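Local coordinates for protein hydroxyglutarate synthase (Oryza sativa, PDB 6W1K) that catalyses the iron(II)-dependent, dioxygen-consuming decarboxylation and hydroxylation of 2-oxoadipate to D-2-hydroxyglutarate in plastid D-lysine catabolism, at residues G83-E88 with W101-T106; F21-I26 with G117-I122; D247-T252 with E259-S264; P168-F173 with F251-G256. All blocks are in the same frame, centred on the assembly; numbering follows the deposited sequence.

The four contacts form two touching pairs on one mixed sheet. Contacts 1 and 2, with centres about 12 Å apart, touch each other through the neighbouring strands 97-103 and 121-127; along the chain, contact 1 forms entirely between the two segments of contact 2. Contacts 3 and 4, again about 12 Å apart between centres, share Phe251 and Thr252 on strand 248-252, which pairs with strand 258-271. The centres of contacts 1 and 3 are about 32 Å apart, on opposite sides of the chain's centre. The sheet's strands 57-65, 195-199 and 258-271 supply His59, His195 and Glu267, the ligands of the metal, iron(II) in the enzyme and nickel in this crystal.

Contact 1 of 4, residues G83-E88 with W101-T106; sequences GYVPRE and WFSPPT
Arg87 curls along the indole of Trp101, CB over its five-membered ring and the guanidinium against its CH2 corner. Bends at chi2 (-73°) and chi3 (-66°) produce this: Arg87 CB sits 3.6 Å from the centroid of the Trp101 five-membered ring, while the guanidinium lies beyond the rim of the six-membered ring, Trp101 CH2 facing the centre of its flat side. The two planes are 43° apart, too tilted for a flat stack. What fixes the guanidinium's rotation is a hydrogen bond in its own plane, from Arg87 NH1 to Ser103 OG at 3.2 Å. The strands themselves pair as an antiparallel hairpin. Val85 N bonds Ser103 O at 3.0 Å, Ser103 N returns the bond to Val85 O, and Arg87 N adds one of 2.8 Å to Trp101 O. At the other end, one face of the Tyr84 ring receives two CH-pi contacts, from Pro104 CA at 3.6 Å and Pro105 CD at 4.0 Å to the ring centroid. The Trp101 side chain is about 8 Å from bound 2-oxoadipate, and Phe294, which meets its ring edge-to-face, lines the substrate pocket. Gly83 is the C-prime residue of the Schellman motif ending helix 72-81, Tyr84 OH is hydrogen-bonded to Pro120 O, and strand 97-103 continues the sheet into strand 121-127 through backbone bonds between Phe102 and Ile122.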
loop_
_atom_site.group_PDB
_atom_site.type_symbol
_atom_site.label_atom_id
_atom_site.label_comp_id
_atom_site.label_asym_id
_atom_site.label_seq_id
_atom_site.Cartn_x
_atom_site.Cartn_y
_atom_site.Cartn_z
ATOM N N GLY A 83 10.830 -3.797 -14.307
ATOM C CA GLY A 83 12.127 -3.595 -13.695
ATOM C C GLY A 83 12.147 -3.613 -12.176
ATOM O O GLY A 83 13.213 -3.392 -11.580
ATOM N N TYR A 84 11.029 -3.900 -11.531
ATOM C CA TYR A 84 11.040 -4.056 -10.084
ATOM C C TYR A 84 11.694 -5.381 -9.684
ATOM O O TYR A 84 11.711 -6.360 -10.431
ATOM C CB TYR A 84 9.639 -3.984 -9.501
ATOM C CG TYR A 84 9.112 -2.588 -9.331
ATOM C CD1 TYR A 84 8.769 -1.831 -10.437
ATOM C CD2 TYR A 84 9.004 -2.012 -8.063
ATOM C CE1 TYR A 84 8.293 -0.544 -10.286
ATOM C CE2 TYR A 84 8.541 -0.732 -7.901
ATOM C CZ TYR A 84 8.166 -0.006 -9.023
ATOM O OH TYR A 84 7.709 1.286 -8.883
ATOM N N VAL A 85 12.252 -5.372 -8.478
ATOM C CA VAL A 85 13.087 -6.450 -7.961
ATOM C C VAL A 85 12.431 -6.942 -6.680
ATOM O O VAL A 85 12.232 -6.153 -5.754
ATOM C CB VAL A 85 14.518 -5.958 -7.673
ATOM C CG1 VAL A 85 15.439 -7.042 -7.088
ATOM C CG2 VAL A 85 15.164 -5.406 -8.965
ATOM N N PRO A 86 12.130 -8.235 -6.561
ATOM C CA PRO A 86 11.575 -8.737 -5.295
ATOM C C PRO A 86 12.595 -8.684 -4.164
ATOM O O PRO A 86 13.788 -8.963 -4.329
ATOM C CB PRO A 86 11.162 -10.182 -5.633
ATOM C CG PRO A 86 12.013 -10.575 -6.762
ATOM C CD PRO A 86 12.242 -9.299 -7.574
ATOM N N ARG A 87 12.104 -8.306 -2.997
ATOM C CA ARG A 87 12.948 -8.181 -1.820
ATOM C C ARG A 87 12.477 -9.140 -0.725
ATOM O O ARG A 87 12.312 -10.333 -0.990
ATOM C CB ARG A 87 12.972 -6.720 -1.386
ATOM C CG ARG A 87 13.453 -5.787 -2.548
ATOM C CD ARG A 87 14.997 -5.920 -2.835
ATOM N NE ARG A 87 15.738 -5.422 -1.687
ATOM C CZ ARG A 87 16.189 -4.176 -1.540
ATOM N NH1 ARG A 87 16.037 -3.285 -2.497
ATOM N NH2 ARG A 87 16.810 -3.821 -0.432
ATOM N N GLU A 88 12.268 -8.644 0.488
ATOM C CA GLU A 88 12.050 -9.502 1.655
ATOM C C GLU A 88 10.592 -9.974 1.742
ATOM O O GLU A 88 9.654 -9.271 1.350
ATOM C CB GLU A 88 12.423 -8.768 2.939
ATOM C CG GLU A 88 13.702 -7.902 2.832
ATOM C CD GLU A 88 14.892 -8.652 2.233
ATOM O OE1 GLU A 88 15.084 -9.834 2.605
ATOM O OE2 GLU A 88 15.629 -8.054 1.397
ATOM N N TRP A 101 7.776 -7.345 -0.720
ATOM C CA TRP A 101 7.907 -6.006 -1.267
ATOM C C TRP A 101 8.929 -6.015 -2.398
ATOM O O TRP A 101 9.721 -6.951 -2.549
ATOM C CB TRP A 101 8.254 -5.001 -0.180
ATOM C CG TRP A 101 9.637 -4.977 0.354
ATOM C CD1 TRP A 101 10.172 -5.757 1.353
ATOM C CD2 TRP A 101 10.672 -4.064 -0.035
ATOM N NE1 TRP A 101 11.470 -5.368 1.620
ATOM C CE2 TRP A 101 11.806 -4.347 0.761
ATOM C CE3 TRP A 101 10.742 -3.035 -0.982
ATOM C CZ2 TRP A 101 13.006 -3.633 0.645
ATOM C CZ3 TRP A 101 11.945 -2.304 -1.084
ATOM C CH2 TRP A 101 13.052 -2.609 -0.275
ATOM N N PHE A 102 8.835 -4.979 -3.224
ATOM C CA PHE A 102 9.546 -4.866 -4.498
ATOM C C PHE A 102 10.154 -3.467 -4.569
ATOM O O PHE A 102 9.479 -2.476 -4.293
ATOM C CB PHE A 102 8.612 -5.098 -5.691
ATOM C CG PHE A 102 7.925 -6.444 -5.680
ATOM C CD1 PHE A 102 6.875 -6.684 -4.824
ATOM C CD2 PHE A 102 8.362 -7.457 -6.498
ATOM C CE1 PHE A 102 6.293 -7.940 -4.801
ATOM C CE2 PHE A 102 7.790 -8.709 -6.492
ATOM C CZ PHE A 102 6.753 -8.965 -5.650
ATOM N N SER A 103 11.452 -3.397 -4.923
ATOM C CA SER A 103 12.128 -2.122 -5.070
ATOM C C SER A 103 12.171 -1.752 -6.548
ATOM O O SER A 103 12.354 -2.624 -7.406
ATOM C CB SER A 103 13.562 -2.175 -4.534
ATOM O OG SER A 103 14.221 -3.266 -5.105
ATOM N N PRO A 104 12.077 -0.471 -6.861
ATOM C CA PRO A 104 11.892 -0.060 -8.264
ATOM C C PRO A 104 13.176 -0.124 -9.065
ATOM O O PRO A 104 14.279 -0.148 -8.516
ATOM C CB PRO A 104 11.370 1.386 -8.152
ATOM C CG PRO A 104 11.829 1.866 -6.830
ATOM C CD PRO A 104 11.982 0.653 -5.909
ATOM N N PRO A 105 13.072 -0.123 -10.392
ATOM C CA PRO A 105 14.264 0.082 -11.218
ATOM C C PRO A 105 14.882 1.451 -10.919
ATOM O O PRO A 105 14.213 2.352 -10.413
ATOM C CB PRO A 105 13.725 0.011 -12.643
ATOM C CG PRO A 105 12.297 0.527 -12.532
ATOM C CD PRO A 105 11.820 0.032 -11.160
ATOM N N THR A 106 16.163 1.605 -11.258
ATOM C CA THR A 106 16.814 2.912 -11.146
ATOM C C THR A 106 16.061 3.894 -12.039
ATOM O O THR A 106 15.717 3.560 -13.179
ATOM C CB THR A 106 18.280 2.833 -11.537
ATOM O OG1 THR A 106 18.946 1.934 -10.644
ATOM C CG2 THR A 106 18.960 4.236 -11.491
#

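Contact 2 of 4, residues F21-I26 with G117-I122; sequences FFRTVI and GPLPRI
Leu119 points its CD2 methyl between two flat groups of helix 16-36, meeting Arg23 over a face and Phe22 at an edge. The setting is a helix packed on the loop that leads into strand 121-127, in a protein whose family belongs to the glyoxalase clan; the Pro120 side chain is about 5 Å from that of the metal ligand His59, which places this packing close to the metal site. Over the centre of the guanidinium, CD2 of Leu119 stands 3.6 Å from Arg23 CZ. The same methyl lies near the plane of the Phe22 ring, 3.7 Å from CE2, where it touches the rim and not the pi face. With its chain extended from CG to NE, Arg23 carries the guanidinium to the carbonyl of Gly117. Arg23 NH1 gives Gly117 O a nearly straight bond (2.7 Å, 164°) lying in both the carbonyl plane and the guanidinium plane, and NH2 adds a weak one. The group has further partners: NH1 also bonds Val115 O, and NE forms a salt bridge with Asp19. Replacing Arg23 by a leucine would probably leave the buried Gly117 carbonyl without these donors and Asp19 without this salt bridge, and strip the flat cover from the Leu119 methyl. One turn along, Ile26 and Pro120 meet tip to tip, Ile26 CD1 lying 4.0 Å from Pro120 CD.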
loop_
_atom_site.group_PDB
_atom_site.type_symbol
_atom_site.label_atom_id
_atom_site.label_comp_id
_atom_site.label_asym_id
_atom_site.label_seq_id
_atom_site.Cartn_x
_atom_site.Cartn_y
_atom_site.Cartn_z
ATOM N N PHE A 21 5.449 4.544 -20.019
ATOM C CA PHE A 21 4.223 3.752 -20.002
ATOM C C PHE A 21 3.906 3.265 -18.590
ATOM O O PHE A 21 2.755 3.364 -18.129
ATOM C CB PHE A 21 4.353 2.595 -20.998
ATOM C CG PHE A 21 3.171 1.689 -20.995
ATOM C CD1 PHE A 21 1.947 2.162 -21.397
ATOM C CD2 PHE A 21 3.270 0.394 -20.529
ATOM C CE1 PHE A 21 0.827 1.342 -21.347
ATOM C CE2 PHE A 21 2.158 -0.437 -20.479
ATOM C CZ PHE A 21 0.938 0.046 -20.868
ATOM N N PHE A 22 4.920 2.788 -17.857
ATOM C CA PHE A 22 4.688 2.345 -16.487
ATOM C C PHE A 22 4.085 3.451 -15.641
ATOM O O PHE A 22 3.148 3.208 -14.868
ATOM C CB PHE A 22 5.984 1.865 -15.842
ATOM C CG PHE A 22 5.823 1.482 -14.381
ATOM C CD1 PHE A 22 5.281 0.266 -14.040
ATOM C CD2 PHE A 22 6.199 2.347 -13.367
ATOM C CE1 PHE A 22 5.133 -0.102 -12.705
ATOM C CE2 PHE A 22 6.038 1.990 -12.035
ATOM C CZ PHE A 22 5.512 0.769 -11.712
ATOM N N ARG A 23 4.563 4.680 -15.811
ATOM C CA ARG A 23 4.015 5.779 -15.022
ATOM C C ARG A 23 2.571 6.107 -15.391
ATOM O O ARG A 23 1.799 6.510 -14.510
ATOM C CB ARG A 23 4.896 7.013 -15.164
ATOM C CG ARG A 23 6.260 6.808 -14.499
ATOM C CD ARG A 23 7.172 7.972 -14.728
ATOM N NE ARG A 23 8.526 7.763 -14.200
ATOM C CZ ARG A 23 8.919 8.077 -12.956
ATOM N NH1 ARG A 23 8.043 8.573 -12.075
ATOM N NH2 ARG A 23 10.186 7.877 -12.579
ATOM N N THR A 24 2.163 5.954 -16.656
ATOM C CA THR A 24 0.734 6.163 -16.951
ATOM C C THR A 24 -0.119 5.096 -16.274
ATOM O O THR A 24 -1.280 5.359 -15.937
ATOM C CB THR A 24 0.418 6.159 -18.455
ATOM O OG1 THR A 24 0.548 4.830 -18.991
ATOM C CG2 THR A 24 1.285 7.151 -19.198
ATOM N N VAL A 25 0.417 3.878 -16.082
ATOM C CA VAL A 25 -0.363 2.830 -15.440
ATOM C C VAL A 25 -0.560 3.147 -13.957
ATOM O O VAL A 25 -1.677 3.034 -13.419
ATOM C CB VAL A 25 0.305 1.450 -15.638
ATOM C CG1 VAL A 25 -0.464 0.362 -14.849
ATOM C CG2 VAL A 25 0.348 1.016 -17.114
ATOM N N ILE A 26 0.513 3.512 -13.261
ATOM C CA ILE A 26 0.356 3.745 -11.830
ATOM C C ILE A 26 -0.424 5.028 -11.628
ATOM O O ILE A 26 -1.093 5.185 -10.602
ATOM C CB ILE A 26 1.688 3.739 -11.041
ATOM C CG1 ILE A 26 2.738 4.688 -11.602
ATOM C CG2 ILE A 26 2.210 2.316 -10.985
ATOM C CD1 ILE A 26 3.888 4.991 -10.621
ATOM N N GLY A 117 7.411 11.291 -9.867
ATOM C CA GLY A 117 8.573 11.518 -9.045
ATOM C C GLY A 117 9.337 10.225 -8.903
ATOM O O GLY A 117 9.253 9.339 -9.759
ATOM N N PRO A 118 10.097 10.083 -7.822
ATOM C CA PRO A 118 10.815 8.821 -7.605
ATOM C C PRO A 118 9.806 7.680 -7.563
ATOM O O PRO A 118 8.768 7.774 -6.914
ATOM C CB PRO A 118 11.528 9.031 -6.266
ATOM C CG PRO A 118 10.884 10.213 -5.638
ATOM C CD PRO A 118 10.370 11.070 -6.764
ATOM N N LEU A 119 10.093 6.621 -8.295
ATOM C CA LEU A 119 9.135 5.532 -8.401
ATOM C C LEU A 119 8.918 4.879 -7.042
ATOM O O LEU A 119 9.873 4.719 -6.263
ATOM C CB LEU A 119 9.625 4.484 -9.389
ATOM C CG LEU A 119 9.512 4.790 -10.875
ATOM C CD1 LEU A 119 10.243 3.656 -11.594
ATOM C CD2 LEU A 119 8.073 4.974 -11.368
ATOM N N PRO A 120 7.686 4.491 -6.721
ATOM C CA PRO A 120 7.417 3.932 -5.394
ATOM C C PRO A 120 7.814 2.465 -5.304
ATOM O O PRO A 120 7.836 1.736 -6.302
ATOM C CB PRO A 120 5.903 4.109 -5.248
ATOM C CG PRO A 120 5.361 3.961 -6.681
ATOM C CD PRO A 120 6.446 4.667 -7.523
ATOM N N ARG A 121 8.208 2.073 -4.093
ATOM C CA ARG A 121 8.264 0.666 -3.738
ATOM C C ARG A 121 6.857 0.093 -3.837
ATOM O O ARG A 121 5.861 0.821 -3.845
ATOM C CB ARG A 121 8.842 0.470 -2.329
ATOM C CG ARG A 121 10.236 1.095 -2.092
ATOM C CD ARG A 121 10.449 1.179 -0.593
ATOM N NE ARG A 121 11.655 1.868 -0.169
ATOM C CZ ARG A 121 11.785 3.185 -0.075
ATOM N NH1 ARG A 121 10.762 3.987 -0.387
ATOM N NH2 ARG A 121 12.926 3.694 0.333
ATOM N N ILE A 122 6.770 -1.231 -3.943
ATOM C CA ILE A 122 5.481 -1.910 -3.982
ATOM C C ILE A 122 5.437 -2.957 -2.875
ATOM O O ILE A 122 6.370 -3.740 -2.720
ATOM C CB ILE A 122 5.200 -2.571 -5.355
ATOM C CG1 ILE A 122 5.424 -1.600 -6.513
ATOM C CG2 ILE A 122 3.771 -3.104 -5.360
ATOM C CD1 ILE A 122 4.386 -0.569 -6.672
#

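Contact 3 of 4, residues D247-T252 with E259-S264; sequences DSALFT and ESIPRS
Ile261 and Phe251 make the close-packed side of this contact, where CG2 of Ile261 lies 3.7 Å from CB of Phe251. CD1 of Ile261 comes obliquely against CG and CD1 of Phe251 and lies over one face of the Arg263 guanidinium, toward its rim. Beside them Ala249 CB rests 3.8 Å from CG of Arg263, whose NH1 bonds Asn189. The backbone between is an antiparallel beta hairpin, strand 248-252 with strand 258-271, which runs on to Tyr265 and Glu267 of the active site. Ala249 and Ile261 form a hydrogen-bonded pair, Ile261 N giving Ala249 O a bond of 2.8 Å, and Phe251 with Glu259 form the next. An alanine in place of Ile261 would probably open a gap beside CB of Phe251 and leave its ring freer to shift. The reverse face, with Ser248, Leu250 and Ser260, is largely exposed, though Leu311 touches Ser248 and Pro262. There a water bridges the two serine hydroxyls, 3.0 Å from Ser248 OG and 2.7 Å from Ser260 OG.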
loop_
_atom_site.group_PDB
_atom_site.type_symbol
_atom_site.label_atom_id
_atom_site.label_comp_id
_atom_site.label_asym_id
_atom_site.label_seq_id
_atom_site.Cartn_x
_atom_site.Cartn_y
_atom_site.Cartn_z
ATOM N N ASP A 247 -11.362 5.376 4.664
ATOM C CA ASP A 247 -12.683 5.854 4.303
ATOM C C ASP A 247 -13.668 4.690 4.204
ATOM O O ASP A 247 -13.297 3.533 3.992
ATOM C CB ASP A 247 -12.644 6.605 2.975
ATOM C CG ASP A 247 -12.133 8.033 3.133
ATOM O OD1 ASP A 247 -12.436 8.682 4.158
ATOM O OD2 ASP A 247 -11.413 8.509 2.233
ATOM N N SER A 248 -14.938 5.015 4.391
ATOM C CA SER A 248 -16.028 4.072 4.162
ATOM C C SER A 248 -16.914 4.536 3.017
ATOM O O SER A 248 -17.014 5.728 2.718
ATOM C CB SER A 248 -16.872 3.907 5.433
ATOM O OG SER A 248 -16.110 3.283 6.449
ATOM N N ALA A 249 -17.611 3.575 2.415
ATOM C CA ALA A 249 -18.485 3.848 1.285
ATOM C C ALA A 249 -19.707 2.955 1.369
ATOM O O ALA A 249 -19.666 1.881 1.975
ATOM C CB ALA A 249 -17.796 3.598 -0.061
ATOM N N LEU A 250 -20.796 3.413 0.767
ATOM C CA LEU A 250 -21.975 2.573 0.612
ATOM C C LEU A 250 -21.764 1.680 -0.601
ATOM O O LEU A 250 -21.289 2.133 -1.650
ATOM C CB LEU A 250 -23.240 3.419 0.447
ATOM C CG LEU A 250 -23.618 4.256 1.675
ATOM C CD1 LEU A 250 -24.803 5.146 1.356
ATOM C CD2 LEU A 250 -23.927 3.349 2.882
ATOM N N PHE A 251 -22.095 0.406 -0.449
ATOM C CA PHE A 251 -21.947 -0.574 -1.518
ATOM C C PHE A 251 -23.261 -1.328 -1.669
ATOM O O PHE A 251 -23.820 -1.814 -0.683
ATOM C CB PHE A 251 -20.764 -1.494 -1.194
ATOM C CG PHE A 251 -20.369 -2.413 -2.312
ATOM C CD1 PHE A 251 -19.568 -1.973 -3.348
ATOM C CD2 PHE A 251 -20.788 -3.751 -2.308
ATOM C CE1 PHE A 251 -19.211 -2.848 -4.375
ATOM C CE2 PHE A 251 -20.421 -4.630 -3.310
ATOM C CZ PHE A 251 -19.644 -4.183 -4.348
ATOM N N THR A 252 -23.757 -1.427 -2.895
ATOM C CA THR A 252 -24.932 -2.256 -3.159
ATOM C C THR A 252 -24.473 -3.655 -3.568
ATOM O O THR A 252 -23.914 -3.855 -4.649
ATOM C CB THR A 252 -25.826 -1.596 -4.207
ATOM O OG1 THR A 252 -26.283 -0.349 -3.662
ATOM C CG2 THR A 252 -27.071 -2.468 -4.516
ATOM N N GLU A 259 -24.980 -1.639 2.066
ATOM C CA GLU A 259 -24.350 -1.625 3.381
ATOM C C GLU A 259 -22.982 -0.979 3.272
ATOM O O GLU A 259 -22.418 -0.850 2.183
ATOM C CB GLU A 259 -24.226 -3.041 3.960
ATOM C CG GLU A 259 -25.378 -3.372 4.892
ATOM C CD GLU A 259 -25.297 -2.548 6.184
ATOM O OE1 GLU A 259 -24.171 -2.119 6.577
ATOM O OE2 GLU A 259 -26.358 -2.293 6.774
ATOM N N SER A 260 -22.443 -0.587 4.427
ATOM C CA SER A 260 -21.166 0.125 4.466
ATOM C C SER A 260 -20.003 -0.838 4.259
ATOM O O SER A 260 -19.996 -1.940 4.806
ATOM C CB SER A 260 -21.021 0.855 5.805
ATOM O OG SER A 260 -19.840 1.634 5.835
ATOM N N ILE A 261 -18.998 -0.410 3.490
ATOM C CA ILE A 261 -17.781 -1.197 3.320
ATOM C C ILE A 261 -16.559 -0.282 3.528
ATOM O O ILE A 261 -16.628 0.928 3.285
ATOM C CB ILE A 261 -17.663 -1.833 1.906
ATOM C CG1 ILE A 261 -17.650 -0.747 0.829
ATOM C CG2 ILE A 261 -18.732 -2.856 1.628
ATOM C CD1 ILE A 261 -17.068 -1.143 -0.514
ATOM N N PRO A 262 -15.417 -0.871 3.856
ATOM C CA PRO A 262 -14.165 -0.096 3.855
ATOM C C PRO A 262 -13.582 0.087 2.455
ATOM O O PRO A 262 -13.579 -0.824 1.627
ATOM C CB PRO A 262 -13.230 -0.951 4.726
ATOM C CG PRO A 262 -13.704 -2.371 4.479
ATOM C CD PRO A 262 -15.225 -2.244 4.363
ATOM N N ARG A 263 -13.123 1.308 2.187
ATOM C CA ARG A 263 -12.283 1.562 1.023
ATOM C C ARG A 263 -10.834 1.639 1.516
ATOM O O ARG A 263 -10.399 0.796 2.321
ATOM C CB ARG A 263 -12.751 2.814 0.278
ATOM C CG ARG A 263 -14.147 2.657 -0.384
ATOM C CD ARG A 263 -14.144 1.584 -1.450
ATOM N NE ARG A 263 -15.216 1.708 -2.424
ATOM C CZ ARG A 263 -15.514 0.769 -3.318
ATOM N NH1 ARG A 263 -14.830 -0.374 -3.341
ATOM N NH2 ARG A 263 -16.498 0.965 -4.181
ATOM N N SER A 264 -10.074 2.608 1.039
ATOM C CA SER A 264 -8.633 2.639 1.256
ATOM C C SER A 264 -8.276 3.766 2.209
ATOM O O SER A 264 -9.131 4.489 2.721
ATOM C CB SER A 264 -7.913 2.780 -0.078
ATOM O OG SER A 264 -8.200 1.656 -0.889
HETATM O O HOH W 1 -8.954 7.374 2.262
HETATM O O HOH W 2 -17.510 0.618 6.694
HETATM O O HOH W 3 -19.048 1.798 -3.226
#

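Contact 4 of 4, residues P168-F173 with F251-G256; sequences PIYSDF and FTFADG
Tyr170 CD1 comes over one face of the Phe253 ring, toward the rim, and the Pro168 carbonyl lies at the ring's edge; the opposite face is covered by Phe251, a neighbour in the same segment, whose CD2 sits over its centre. Phe253 belongs with Tyr170 and Phe173 to an aromatic cluster, where the start of helix 170-179 meets the type I turn Phe253-Gly256 that follows strand 248-252. None of its pairs across the contact is a true stack. The Tyr170 and Phe253 planes are inclined by 55°, their closest approach being 3.7 Å between Tyr170 CD1 and Phe253 CE1. Phe173 crosses Phe253 at about a right angle in side-chain direction, their ring planes being 47° apart, and receives CZ of Phe253 over one face. With its CG beside the backbone N, Phe253 directs its ring into this niche, where Ile261 and Val188 also touch it. Polar bonds join the two segments beside the rings. Ala254 N meets Pro168 O in an almost straight bond of 2.8 Å, although the donor is tilted out of the carbonyl plane. Ile169 occupies the N-cap position, and the turn brings a carboxylate to the first turn of the helix, where its charge would probably be favoured by the helix dipole. A water links Asp255 OD2 weakly to Ser171 N, and Asp255 OD1 accepts from Tyr170 N at 3.1 Å on its syn side, though 30° out of the carboxylate plane.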
loop_
_atom_site.group_PDB
_atom_site.type_symbol
_atom_site.label_atom_id
_atom_site.label_comp_id
_atom_site.label_asym_id
_atom_site.label_seq_id
_atom_site.Cartn_x
_atom_site.Cartn_y
_atom_site.Cartn_z
ATOM N N PRO A 168 -20.239 -9.370 -4.923
ATOM C CA PRO A 168 -20.574 -10.257 -3.795
ATOM C C PRO A 168 -21.970 -10.015 -3.256
ATOM O O PRO A 168 -22.537 -8.926 -3.397
ATOM C CB PRO A 168 -19.534 -9.893 -2.734
ATOM C CG PRO A 168 -18.641 -8.879 -3.347
ATOM C CD PRO A 168 -19.237 -8.350 -4.580
ATOM N N ILE A 169 -22.551 -11.080 -2.658
ATOM C CA ILE A 169 -23.780 -10.949 -1.888
ATOM C C ILE A 169 -23.392 -10.614 -0.458
ATOM O O ILE A 169 -22.335 -11.018 0.039
ATOM C CB ILE A 169 -24.673 -12.210 -1.947
ATOM C CG1 ILE A 169 -23.965 -13.378 -1.270
ATOM C CG2 ILE A 169 -24.990 -12.551 -3.401
ATOM C CD1 ILE A 169 -24.707 -14.665 -1.345
ATOM N N TYR A 170 -24.279 -9.885 0.214
ATOM C CA TYR A 170 -23.956 -9.348 1.530
ATOM C C TYR A 170 -23.678 -10.471 2.525
ATOM O O TYR A 170 -22.770 -10.363 3.352
ATOM C CB TYR A 170 -25.113 -8.463 2.036
ATOM C CG TYR A 170 -24.785 -7.788 3.365
ATOM C CD1 TYR A 170 -23.599 -7.112 3.519
ATOM C CD2 TYR A 170 -25.652 -7.843 4.459
ATOM C CE1 TYR A 170 -23.256 -6.508 4.733
ATOM C CE2 TYR A 170 -25.320 -7.223 5.673
ATOM C CZ TYR A 170 -24.116 -6.567 5.803
ATOM O OH TYR A 170 -23.778 -5.953 6.997
ATOM N N SER A 171 -24.473 -11.544 2.475
ATOM C CA SER A 171 -24.293 -12.649 3.407
ATOM C C SER A 171 -22.863 -13.173 3.354
ATOM O O SER A 171 -22.281 -13.527 4.385
ATOM C CB SER A 171 -25.267 -13.778 3.094
ATOM O OG SER A 171 -25.110 -14.237 1.765
ATOM N N ASP A 172 -22.273 -13.223 2.168
ATOM C CA ASP A 172 -20.913 -13.740 2.073
ATOM C C ASP A 172 -19.919 -12.761 2.690
ATOM O O ASP A 172 -18.960 -13.170 3.360
ATOM C CB ASP A 172 -20.547 -14.019 0.621
ATOM C CG ASP A 172 -21.232 -15.276 0.040
ATOM O OD1 ASP A 172 -21.724 -16.119 0.817
ATOM O OD2 ASP A 172 -21.237 -15.413 -1.213
ATOM N N PHE A 173 -20.103 -11.467 2.416
ATOM C CA PHE A 173 -19.297 -10.429 3.049
ATOM C C PHE A 173 -19.407 -10.525 4.568
ATOM O O PHE A 173 -18.404 -10.436 5.278
ATOM C CB PHE A 173 -19.764 -9.066 2.538
ATOM C CG PHE A 173 -19.032 -7.885 3.134
ATOM C CD1 PHE A 173 -19.591 -7.153 4.148
ATOM C CD2 PHE A 173 -17.806 -7.494 2.636
ATOM C CE1 PHE A 173 -18.919 -6.043 4.680
ATOM C CE2 PHE A 173 -17.152 -6.391 3.143
ATOM C CZ PHE A 173 -17.699 -5.674 4.174
ATOM N N PHE A 251 -22.095 0.406 -0.449
ATOM C CA PHE A 251 -21.947 -0.574 -1.518
ATOM C C PHE A 251 -23.261 -1.328 -1.669
ATOM O O PHE A 251 -23.820 -1.814 -0.683
ATOM C CB PHE A 251 -20.764 -1.494 -1.194
ATOM C CG PHE A 251 -20.369 -2.413 -2.312
ATOM C CD1 PHE A 251 -19.568 -1.973 -3.348
ATOM C CD2 PHE A 251 -20.788 -3.751 -2.308
ATOM C CE1 PHE A 251 -19.211 -2.848 -4.375
ATOM C CE2 PHE A 251 -20.421 -4.630 -3.310
ATOM C CZ PHE A 251 -19.644 -4.183 -4.348
ATOM N N THR A 252 -23.757 -1.427 -2.895
ATOM C CA THR A 252 -24.932 -2.256 -3.159
ATOM C C THR A 252 -24.473 -3.655 -3.568
ATOM O O THR A 252 -23.914 -3.855 -4.649
ATOM C CB THR A 252 -25.826 -1.596 -4.207
ATOM O OG1 THR A 252 -26.283 -0.349 -3.662
ATOM C CG2 THR A 252 -27.071 -2.468 -4.516
ATOM N N PHE A 253 -24.694 -4.616 -2.688
ATOM C CA PHE A 253 -24.360 -6.002 -2.949
ATOM C C PHE A 253 -25.326 -6.630 -3.963
ATOM O O PHE A 253 -26.404 -6.103 -4.274
ATOM C CB PHE A 253 -24.343 -6.766 -1.618
ATOM C CG PHE A 253 -23.233 -6.321 -0.712
ATOM C CD1 PHE A 253 -23.388 -5.209 0.117
ATOM C CD2 PHE A 253 -22.022 -6.996 -0.699
ATOM C CE1 PHE A 253 -22.369 -4.796 0.938
ATOM C CE2 PHE A 253 -20.987 -6.572 0.123
ATOM C CZ PHE A 253 -21.161 -5.478 0.931
ATOM N N ALA A 254 -24.913 -7.792 -4.474
ATOM C CA ALA A 254 -25.609 -8.431 -5.576
ATOM C C ALA A 254 -27.016 -8.855 -5.212
ATOM O O ALA A 254 -27.840 -9.025 -6.116
ATOM C CB ALA A 254 -24.836 -9.651 -6.071
ATOM N N ASP A 255 -27.307 -9.083 -3.931
ATOM C CA ASP A 255 -28.660 -9.445 -3.517
ATOM C C ASP A 255 -29.521 -8.222 -3.215
ATOM O O ASP A 255 -30.581 -8.365 -2.604
ATOM C CB ASP A 255 -28.628 -10.385 -2.295
ATOM C CG ASP A 255 -27.606 -9.975 -1.216
ATOM O OD1 ASP A 255 -26.851 -8.983 -1.349
ATOM O OD2 ASP A 255 -27.547 -10.694 -0.202
ATOM N N GLY A 256 -29.063 -7.018 -3.599
ATOM C CA GLY A 256 -29.841 -5.804 -3.459
ATOM C C GLY A 256 -29.588 -5.013 -2.189
ATOM O O GLY A 256 -30.036 -3.858 -2.090
HETATM O O HOH W 4 -27.577 -11.684 2.061
#